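Local coordinates for 27kDa outer membrane protein (Silicibacter pomeroyi, PDB 3GYK) that probably acts as a thiol-disulfide oxidoreductase, this chain being its DsbA-like thioredoxin domain, at residues F29-M41 with Y84-A98. Sequence-based numbering, arbitrary orientation.
Sequences FFDYNCPYCRRAM and YEAFHWALMGMSGKA. With SO4 (sulfate ion), chain F; SO4 (sulfate ion), chain G; SO4 (sulfate ion), chain E.
Arg38 and Asn33 bond to the backbone of Gly96 and Ala98, in the loop after helix 84-92. The Arg38 guanidinium binds end-on to one carbonyl: NH1 and NH2 both reach Gly96 O, NH2 at 2.9 Å. Side-on, NE and NH2 bond to Tyr32 O, with NE 2.9 Å away. Both oxygens lie near the guanidinium plane, which fixes its rotation, and Met94 CG sits over one face. A leucine in place of Arg38 would probably leave the Tyr32 and Gly96 carbonyls without these donors and untie the two loops. Asn33 pairs with the backbone of Ala98 in both directions. Its OD1 accepts from Ala98 N on a lone pair at 2.8 Å, and its ND2 donates nearly straight to Ala98 O.

His88 ND1 donates to Tyr32 OH at 2.9 Å, within the imidazole plane. Glu60 also bonds to that hydroxyl and to Tyr84 OH. The edge of His88 meets the face of Phe30, with planes at 67°. Leu91 CD1 makes a CH-pi contact over the centre of the Tyr32 ring.

Met92, a selenomethionine, packs against Phe30, Tyr32 and Cys37. Bends at chi2 (58°) and chi3 (85°) bring its CE to 3.5 Å from both Phe30 CD1 and Tyr32 CD1, while SE packs on Cys37 CB. Met41 CG meets Trp89 CE3 at 3.5 Å.

Cys34 caps helix 35-50: its SG accepts from Cys37 N. This CxxC at a helix start, packed against helix 84-92 of the helical region inserted between strands 54-60 and 147-150, is characteristic of DsbA-like proteins and probably marks the redox site.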
ATOM      1  N   PHE A  29       3.650   0.678  -4.087  1.00  9.81           N
ATOM      2  CA  PHE A  29       3.405  -0.733  -4.414  1.00 10.00           C
ATOM      3  C   PHE A  29       4.245  -1.523  -3.412  1.00  9.45           C
ATOM      4  O   PHE A  29       5.465  -1.303  -3.299  1.00 11.18           O
ATOM      5  CB  PHE A  29       3.939  -1.035  -5.818  1.00  8.89           C
ATOM      6  CG  PHE A  29       3.078  -0.491  -6.964  1.00 10.30           C
ATOM      7  CD1 PHE A  29       2.409  -1.365  -7.829  1.00  9.75           C
ATOM      8  CD2 PHE A  29       2.998   0.898  -7.210  1.00 10.86           C
ATOM      9  CE1 PHE A  29       1.650  -0.890  -8.903  1.00 10.80           C
ATOM     10  CE2 PHE A  29       2.244   1.392  -8.291  1.00 10.13           C
ATOM     11  CZ  PHE A  29       1.555   0.511  -9.127  1.00  9.28           C
ATOM     12  N   PHE A  30       3.636  -2.476  -2.710  1.00 10.27           N
ATOM     13  CA  PHE A  30       4.374  -3.145  -1.630  1.00  9.69           C
ATOM     14  C   PHE A  30       3.898  -4.587  -1.395  1.00 10.02           C
ATOM     15  O   PHE A  30       2.830  -4.995  -1.886  1.00  9.47           O
ATOM     16  CB  PHE A  30       4.200  -2.353  -0.310  1.00  9.98           C
ATOM     17  CG  PHE A  30       2.759  -2.168   0.082  1.00 10.94           C
ATOM     18  CD1 PHE A  30       2.070  -3.180   0.731  1.00 10.80           C
ATOM     19  CD2 PHE A  30       2.078  -0.987  -0.254  1.00 13.26           C
ATOM     20  CE1 PHE A  30       0.725  -3.029   1.074  1.00 14.38           C
ATOM     21  CE2 PHE A  30       0.715  -0.839   0.068  1.00 14.76           C
ATOM     22  CZ  PHE A  30       0.050  -1.852   0.742  1.00 14.95           C
ATOM     23  N   ASP A  31       4.721  -5.318  -0.627  1.00 10.48           N
ATOM     24  CA  ASP A  31       4.493  -6.741  -0.277  1.00 10.63           C
ATOM     25  C   ASP A  31       4.876  -6.834   1.197  1.00 10.18           C
ATOM     26  O   ASP A  31       5.926  -6.313   1.600  1.00  9.46           O
ATOM     27  CB  ASP A  31       5.405  -7.607  -1.173  1.00 10.71           C
ATOM     28  CG  ASP A  31       5.312  -9.103  -0.883  1.00 11.62           C
ATOM     29  OD1 ASP A  31       5.567  -9.497   0.279  1.00 11.70           O
ATOM     30  OD2 ASP A  31       5.034  -9.877  -1.833  1.00 11.60           O
ATOM     31  N   TYR A  32       4.031  -7.497   2.001  1.00  9.93           N
ATOM     32  CA  TYR A  32       4.241  -7.552   3.460  1.00  9.29           C
ATOM     33  C   TYR A  32       5.469  -8.338   3.908  1.00  9.29           C
ATOM     34  O   TYR A  32       5.866  -8.211   5.047  1.00  8.26           O
ATOM     35  CB  TYR A  32       2.977  -8.031   4.226  1.00  9.46           C
ATOM     36  CG  TYR A  32       1.859  -7.025   4.130  1.00 10.51           C
ATOM     37  CD1 TYR A  32       1.903  -5.834   4.877  1.00 10.84           C
ATOM     38  CD2 TYR A  32       0.773  -7.246   3.284  1.00 10.26           C
ATOM     39  CE1 TYR A  32       0.880  -4.861   4.760  1.00 12.35           C
ATOM     40  CE2 TYR A  32      -0.271  -6.285   3.165  1.00 11.00           C
ATOM     41  CZ  TYR A  32      -0.205  -5.108   3.905  1.00 11.73           C
ATOM     42  OH  TYR A  32      -1.214  -4.177   3.752  1.00 10.97           O
ATOM     43  N   ASN A  33       6.089  -9.102   2.999  1.00  8.98           N
ATOM     44  CA  ASN A  33       7.295  -9.835   3.305  1.00  7.98           C
ATOM     45  C   ASN A  33       8.564  -9.233   2.702  1.00  8.92           C
ATOM     46  O   ASN A  33       9.664  -9.811   2.813  1.00  8.50           O
ATOM     47  CB  ASN A  33       7.125 -11.284   2.872  1.00  8.32           C
ATOM     48  CG  ASN A  33       6.274 -12.076   3.870  1.00  8.21           C
ATOM     49  OD1 ASN A  33       6.543 -12.038   5.069  1.00 10.40           O
ATOM     50  ND2 ASN A  33       5.257 -12.784   3.379  1.00  8.64           N
ATOM     51  N   CYS A  34       8.413  -8.055   2.108  1.00  9.01           N
ATOM     52  CA  CYS A  34       9.542  -7.378   1.491  1.00 10.81           C
ATOM     53  C   CYS A  34      10.324  -6.556   2.529  1.00  9.60           C
ATOM     54  O   CYS A  34       9.769  -5.618   3.139  1.00  9.54           O
ATOM     55  CB  CYS A  34       9.015  -6.534   0.335  1.00 10.97           C
ATOM     56  SG  CYS A  34      10.248  -5.382  -0.351  1.00 18.04           S
ATOM     57  N   PRO A  35      11.612  -6.879   2.730  1.00  9.63           N
ATOM     58  CA  PRO A  35      12.409  -6.198   3.765  1.00  9.15           C
ATOM     59  C   PRO A  35      12.478  -4.686   3.538  1.00  9.45           C
ATOM     60  O   PRO A  35      12.408  -3.896   4.498  1.00  9.09           O
ATOM     61  CB  PRO A  35      13.799  -6.811   3.602  1.00  9.86           C
ATOM     62  CG  PRO A  35      13.556  -8.147   3.010  1.00 11.81           C
ATOM     63  CD  PRO A  35      12.346  -8.018   2.135  1.00  9.54           C
ATOM     64  N   TYR A  36      12.629  -4.267   2.279  1.00  8.75           N
ATOM     65  CA  TYR A  36      12.661  -2.829   2.044  1.00  8.53           C
ATOM     66  C   TYR A  36      11.303  -2.151   2.202  1.00  8.94           C
ATOM     67  O   TYR A  36      11.265  -0.980   2.524  1.00  8.98           O
ATOM     68  CB  TYR A  36      13.286  -2.495   0.676  1.00  8.49           C
ATOM     69  CG  TYR A  36      14.792  -2.335   0.680  1.00  8.58           C
ATOM     70  CD1 TYR A  36      15.607  -3.220  -0.020  1.00  8.41           C
ATOM     71  CD2 TYR A  36      15.400  -1.248   1.315  1.00  9.00           C
ATOM     72  CE1 TYR A  36      16.978  -3.056  -0.041  1.00  9.57           C
ATOM     73  CE2 TYR A  36      16.765  -1.067   1.284  1.00 10.59           C
ATOM     74  CZ  TYR A  36      17.552  -1.967   0.594  1.00 10.59           C
ATOM     75  OH  TYR A  36      18.919  -1.782   0.573  1.00  9.76           O
ATOM     76  N   CYS A  37      10.198  -2.860   1.939  1.00  9.47           N
ATOM     77  CA  CYS A  37       8.862  -2.330   2.288  1.00 10.46           C
ATOM     78  C   CYS A  37       8.713  -2.122   3.781  1.00 10.62           C
ATOM     79  O   CYS A  37       8.156  -1.100   4.238  1.00 10.96           O
ATOM     80  CB  CYS A  37       7.764  -3.264   1.778  1.00 10.48           C
ATOM     81  SG  CYS A  37       7.690  -3.286  -0.035  1.00 12.52           S
ATOM     82  N   ARG A  38       9.177  -3.086   4.562  1.00 10.32           N
ATOM     83  CA  ARG A  38       9.081  -2.948   6.008  1.00 10.55           C
ATOM     84  C   ARG A  38       9.901  -1.732   6.492  1.00 10.94           C
ATOM     85  O   ARG A  38       9.475  -1.002   7.406  1.00 10.86           O
ATOM     86  CB  ARG A  38       9.494  -4.253   6.701  1.00 10.68           C
ATOM     87  CG  ARG A  38       8.538  -5.391   6.451  1.00 10.60           C
ATOM     88  CD  ARG A  38       8.888  -6.641   7.279  1.00 11.73           C
ATOM     89  NE  ARG A  38       7.843  -7.642   7.105  1.00 11.93           N
ATOM     90  CZ  ARG A  38       7.715  -8.734   7.853  1.00 11.05           C
ATOM     91  NH1 ARG A  38       8.564  -8.964   8.841  1.00  9.60           N
ATOM     92  NH2 ARG A  38       6.722  -9.584   7.605  1.00 11.45           N
ATOM     93  N   ARG A  39      11.069  -1.523   5.873  1.00 10.02           N
ATOM     94  CA  ARG A  39      11.911  -0.368   6.132  1.00 10.54           C
ATOM     95  C   ARG A  39      11.253   0.959   5.685  1.00 10.97           C
ATOM     96  O   ARG A  39      11.409   1.992   6.350  1.00 11.46           O
ATOM     97  CB  ARG A  39      13.259  -0.554   5.417  1.00 10.80           C
ATOM     98  CG  ARG A  39      14.306   0.425   5.874  1.00 12.98           C
ATOM     99  CD  ARG A  39      15.687   0.084   5.316  1.00 17.48           C
ATOM    100  NE  ARG A  39      16.519   1.286   5.290  1.00 21.36           N
ATOM    101  CZ  ARG A  39      17.731   1.352   4.747  1.00 23.80           C
ATOM    102  NH1 ARG A  39      18.270   0.266   4.197  1.00 24.25           N
ATOM    103  NH2 ARG A  39      18.401   2.503   4.757  1.00 25.18           N
ATOM    104  N   ALA A  40      10.538   0.923   4.559  1.00 10.79           N
ATOM    105  CA  ALA A  40       9.883   2.115   4.017  1.00 10.68           C
ATOM    106  C   ALA A  40       8.702   2.560   4.895  1.00 11.16           C
ATOM    107  O   ALA A  40       8.326   3.720   4.851  1.00 11.02           O
ATOM    108  CB  ALA A  40       9.394   1.869   2.567  1.00 11.47           C
HETATM  109  N   MSE A  41       8.135   1.656   5.692  1.00 10.60           N
HETATM  110  CA  MSE A  41       6.941   2.019   6.496  1.00 10.59           C
HETATM  111  C   MSE A  41       7.160   3.268   7.342  1.00 10.66           C
HETATM  112  O   MSE A  41       6.346   4.195   7.291  1.00 11.18           O
HETATM  113  CB  MSE A  41       6.487   0.848   7.387  1.00 11.49           C
HETATM  114  CG  MSE A  41       5.361   1.247   8.301  1.00 11.73           C
HETATM  115 SE   MSE A  41       4.980  -0.137   9.579  0.80 16.16          SE
HETATM  116  CE  MSE A  41       6.227   0.371  10.950  1.00 17.67           C
ATOM    117  N   TYR A  84      -8.522  -1.281   7.629  1.00 11.72           N
ATOM    118  CA  TYR A  84      -7.409  -1.412   6.678  1.00 12.34           C
ATOM    119  C   TYR A  84      -6.123  -0.758   7.190  1.00 13.25           C
ATOM    120  O   TYR A  84      -5.065  -1.400   7.246  1.00 13.32           O
ATOM    121  CB  TYR A  84      -7.768  -0.873   5.264  1.00 11.56           C
ATOM    122  CG  TYR A  84      -6.594  -1.042   4.330  1.00 11.56           C
ATOM    123  CD1 TYR A  84      -6.359  -2.266   3.703  1.00 12.42           C
ATOM    124  CD2 TYR A  84      -5.666  -0.000   4.144  1.00 13.61           C
ATOM    125  CE1 TYR A  84      -5.255  -2.436   2.852  1.00 10.84           C
ATOM    126  CE2 TYR A  84      -4.564  -0.159   3.331  1.00 13.35           C
ATOM    127  CZ  TYR A  84      -4.356  -1.394   2.707  1.00 13.91           C
ATOM    128  OH  TYR A  84      -3.261  -1.571   1.912  1.00 13.78           O
ATOM    129  N   GLU A  85      -6.192   0.527   7.540  1.00 13.16           N
ATOM    130  CA  GLU A  85      -4.975   1.243   7.912  1.00 13.28           C
ATOM    131  C   GLU A  85      -4.277   0.620   9.134  1.00 12.95           C
ATOM    132  O   GLU A  85      -3.059   0.394   9.101  1.00 13.36           O
ATOM    133  CB  GLU A  85      -5.243   2.748   8.147  1.00 14.23           C
ATOM    134  CG  GLU A  85      -3.956   3.513   8.434  1.00 16.37           C
ATOM    135  CD  GLU A  85      -4.122   5.027   8.545  1.00 21.87           C
ATOM    136  OE1 GLU A  85      -5.190   5.561   8.124  1.00 20.77           O
ATOM    137  OE2 GLU A  85      -3.175   5.673   9.063  1.00 20.30           O
ATOM    138  N   ALA A  86      -5.039   0.348  10.197  1.00 12.55           N
ATOM    139  CA  ALA A  86      -4.445  -0.201  11.416  1.00 12.15           C
ATOM    140  C   ALA A  86      -3.816  -1.559  11.112  1.00 12.43           C
ATOM    141  O   ALA A  86      -2.714  -1.880  11.595  1.00 12.62           O
ATOM    142  CB  ALA A  86      -5.497  -0.343  12.497  1.00 11.85           C
ATOM    143  N   PHE A  87      -4.500  -2.348  10.285  1.00 11.34           N
ATOM    144  CA  PHE A  87      -4.008  -3.689   9.940  1.00 11.56           C
ATOM    145  C   PHE A  87      -2.738  -3.615   9.080  1.00 11.89           C
ATOM    146  O   PHE A  87      -1.757  -4.344   9.330  1.00 12.88           O
ATOM    147  CB  PHE A  87      -5.132  -4.468   9.236  1.00 11.25           C
ATOM    148  CG  PHE A  87      -4.894  -5.968   9.108  1.00 10.79           C
ATOM    149  CD1 PHE A  87      -4.092  -6.677  10.014  1.00 10.73           C
ATOM    150  CD2 PHE A  87      -5.530  -6.676   8.076  1.00 11.06           C
ATOM    151  CE1 PHE A  87      -3.923  -8.068   9.881  1.00  9.88           C
ATOM    152  CE2 PHE A  87      -5.364  -8.055   7.928  1.00  9.54           C
ATOM    153  CZ  PHE A  87      -4.562  -8.759   8.844  1.00  9.39           C
ATOM    154  N   HIS A  88      -2.728  -2.705   8.108  1.00 11.88           N
ATOM    155  CA  HIS A  88      -1.559  -2.469   7.274  1.00 11.78           C
ATOM    156  C   HIS A  88      -0.323  -2.121   8.097  1.00 12.18           C
ATOM    157  O   HIS A  88       0.733  -2.728   7.901  1.00 11.72           O
ATOM    158  CB  HIS A  88      -1.818  -1.358   6.239  1.00 11.98           C
ATOM    159  CG  HIS A  88      -0.589  -0.941   5.512  1.00 12.38           C
ATOM    160  ND1 HIS A  88      -0.135  -1.604   4.399  1.00 12.63           N
ATOM    161  CD2 HIS A  88       0.313   0.039   5.766  1.00 11.92           C
ATOM    162  CE1 HIS A  88       0.988  -1.047   3.981  1.00 12.93           C
ATOM    163  NE2 HIS A  88       1.287  -0.050   4.800  1.00 12.86           N
ATOM    164  N   TRP A  89      -0.447  -1.145   9.004  1.00 12.08           N
ATOM    165  CA  TRP A  89       0.682  -0.742   9.830  1.00 13.39           C
ATOM    166  C   TRP A  89       1.146  -1.904  10.713  1.00 12.90           C
ATOM    167  O   TRP A  89       2.352  -2.079  10.920  1.00 13.89           O
ATOM    168  CB  TRP A  89       0.365   0.483  10.724  1.00 13.41           C
ATOM    169  CG  TRP A  89       0.038   1.783   9.973  1.00 15.33           C
ATOM    170  CD1 TRP A  89      -1.025   2.627  10.227  1.00 17.00           C
ATOM    171  CD2 TRP A  89       0.749   2.364   8.864  1.00 16.33           C
ATOM    172  NE1 TRP A  89      -1.003   3.697   9.345  1.00 17.41           N
ATOM    173  CE2 TRP A  89       0.070   3.559   8.503  1.00 16.83           C
ATOM    174  CE3 TRP A  89       1.914   2.012   8.153  1.00 16.91           C
ATOM    175  CZ2 TRP A  89       0.508   4.392   7.452  1.00 17.45           C
ATOM    176  CZ3 TRP A  89       2.350   2.847   7.098  1.00 17.77           C
ATOM    177  CH2 TRP A  89       1.645   4.022   6.767  1.00 20.02           C
ATOM    178  N   ALA A  90       0.198  -2.694  11.213  1.00 12.34           N
ATOM    179  CA  ALA A  90       0.538  -3.780  12.154  1.00 11.26           C
ATOM    180  C   ALA A  90       1.264  -4.929  11.441  1.00 11.14           C
ATOM    181  O   ALA A  90       2.226  -5.514  11.983  1.00 11.57           O
ATOM    182  CB  ALA A  90      -0.704  -4.283  12.884  1.00 11.29           C
ATOM    183  N   LEU A  91       0.792  -5.258  10.237  1.00 11.36           N
ATOM    184  CA  LEU A  91       1.446  -6.248   9.379  1.00 11.57           C
ATOM    185  C   LEU A  91       2.823  -5.790   8.974  1.00 11.83           C
ATOM    186  O   LEU A  91       3.788  -6.520   9.110  1.00 12.70           O
ATOM    187  CB  LEU A  91       0.625  -6.519   8.116  1.00 10.99           C
ATOM    188  CG  LEU A  91      -0.689  -7.281   8.309  1.00 12.19           C
ATOM    189  CD1 LEU A  91      -1.549  -7.229   7.057  1.00 12.87           C
ATOM    190  CD2 LEU A  91      -0.386  -8.732   8.712  1.00 12.16           C
HETATM  191  N   MSE A  92       2.908  -4.576   8.451  1.00 12.02           N
HETATM  192  CA  MSE A  92       4.177  -4.060   7.960  1.00 13.18           C
HETATM  193  C   MSE A  92       5.206  -3.870   9.088  1.00 13.18           C
HETATM  194  O   MSE A  92       6.426  -3.931   8.844  1.00 13.07           O
HETATM  195  CB  MSE A  92       3.912  -2.794   7.111  1.00 13.88           C
HETATM  196  CG  MSE A  92       4.990  -2.412   6.178  1.00 15.83           C
HETATM  197 SE   MSE A  92       5.466  -3.809   4.886  1.00 14.19          SE
HETATM  198  CE  MSE A  92       4.175  -3.530   3.476  1.00 12.21           C
ATOM    199  N   GLY A  93       4.729  -3.731  10.336  1.00 12.88           N
ATOM    200  CA  GLY A  93       5.612  -3.590  11.490  1.00 12.97           C
ATOM    201  C   GLY A  93       5.837  -4.859  12.299  1.00 13.05           C
ATOM    202  O   GLY A  93       6.461  -4.836  13.377  1.00 13.79           O
HETATM  203  N   MSE A  94       5.344  -5.980  11.793  1.00 13.26           N
HETATM  204  CA  MSE A  94       5.417  -7.241  12.536  1.00 13.87           C
HETATM  205  C   MSE A  94       6.826  -7.845  12.567  1.00 15.29           C
HETATM  206  O   MSE A  94       7.669  -7.530  11.728  1.00 15.69           O
HETATM  207  CB  MSE A  94       4.440  -8.265  11.969  1.00 13.53           C
HETATM  208  CG  MSE A  94       4.960  -9.008  10.760  1.00 12.69           C
HETATM  209 SE   MSE A  94       3.532  -9.974   9.926  1.00 14.60          SE
HETATM  210  CE  MSE A  94       3.412 -11.476  11.194  1.00 13.73           C
ATOM    211  N   SER A  95       7.056  -8.729  13.526  1.00 16.25           N
ATOM    212  CA  SER A  95       8.306  -9.470  13.586  1.00 17.61           C
ATOM    213  C   SER A  95       8.043 -10.844  12.955  1.00 17.42           C
ATOM    214  O   SER A  95       7.033 -11.480  13.239  1.00 18.82           O
ATOM    215  CB  SER A  95       8.764  -9.579  15.030  1.00 17.44           C
ATOM    216  OG  SER A  95       9.992 -10.272  15.118  1.00 21.10           O
ATOM    217  N   GLY A  96       8.907 -11.279  12.049  1.00 17.29           N
ATOM    218  CA  GLY A  96       8.689 -12.582  11.424  1.00 16.54           C
ATOM    219  C   GLY A  96       7.790 -12.543  10.204  1.00 15.40           C
ATOM    220  O   GLY A  96       7.323 -11.474   9.780  1.00 14.90           O
ATOM    221  N   LYS A  97       7.538 -13.726   9.650  1.00 14.57           N
ATOM    222  CA  LYS A  97       6.959 -13.840   8.320  1.00 14.17           C
ATOM    223  C   LYS A  97       5.467 -13.564   8.287  1.00 13.41           C
ATOM    224  O   LYS A  97       4.713 -14.032   9.153  1.00 12.72           O
ATOM    225  CB  LYS A  97       7.199 -15.231   7.740  1.00 14.82           C
ATOM    226  CG  LYS A  97       6.797 -15.353   6.267  1.00 16.48           C
ATOM    227  CD  LYS A  97       7.332 -16.641   5.650  1.00 19.99           C
ATOM    228  CE  LYS A  97       6.857 -16.798   4.202  1.00 22.57           C
ATOM    229  NZ  LYS A  97       7.272 -18.155   3.732  1.00 25.21           N
ATOM    230  N   ALA A  98       5.053 -12.838   7.255  1.00 12.65           N
ATOM    231  CA  ALA A  98       3.643 -12.700   6.961  1.00 12.97           C
ATOM    232  C   ALA A  98       3.181 -13.955   6.219  1.00 13.54           C
ATOM    233  O   ALA A  98       3.292 -14.068   4.998  1.00 14.13           O
ATOM    234  CB  ALA A  98       3.367 -11.439   6.153  1.00 13.02           C
TER
HETATM  235  S   SO4 F 174      17.192  -3.753   4.155  0.50 47.35           S
HETATM  236  O1  SO4 F 174      18.340  -3.455   3.302  0.50 46.51           O
HETATM  237  O2  SO4 F 174      17.231  -5.154   4.562  0.50 46.04           O
HETATM  238  O3  SO4 F 174      17.243  -2.866   5.317  0.50 45.94           O
HETATM  239  O4  SO4 F 174      15.950  -3.542   3.421  0.50 46.35           O
HETATM  240  S   SO4 G 175       4.883  -8.814  16.144  0.60 41.91           S
HETATM  241  O1  SO4 G 175       6.168  -8.263  16.565  0.60 43.87           O
HETATM  242  O2  SO4 G 175       5.062  -9.977  15.284  0.60 40.08           O
HETATM  243  O3  SO4 G 175       4.094  -9.196  17.315  0.60 43.23           O
HETATM  244  O4  SO4 G 175       4.131  -7.752  15.479  0.60 43.32           O
HETATM  245  S   SO4 E 173       6.093 -20.565   6.070  0.50 37.65           S
HETATM  246  O1  SO4 E 173       6.902 -20.541   7.280  0.50 38.04           O
HETATM  247  O2  SO4 E 173       5.156 -21.683   6.131  0.50 38.40           O
HETATM  248  O3  SO4 E 173       5.361 -19.315   5.951  0.50 37.38           O
HETATM  249  O4  SO4 E 173       6.970 -20.721   4.915  0.50 38.16           O
HETATM  250  O   HOH W   1       8.309  -1.992   9.700  1.00 27.51           O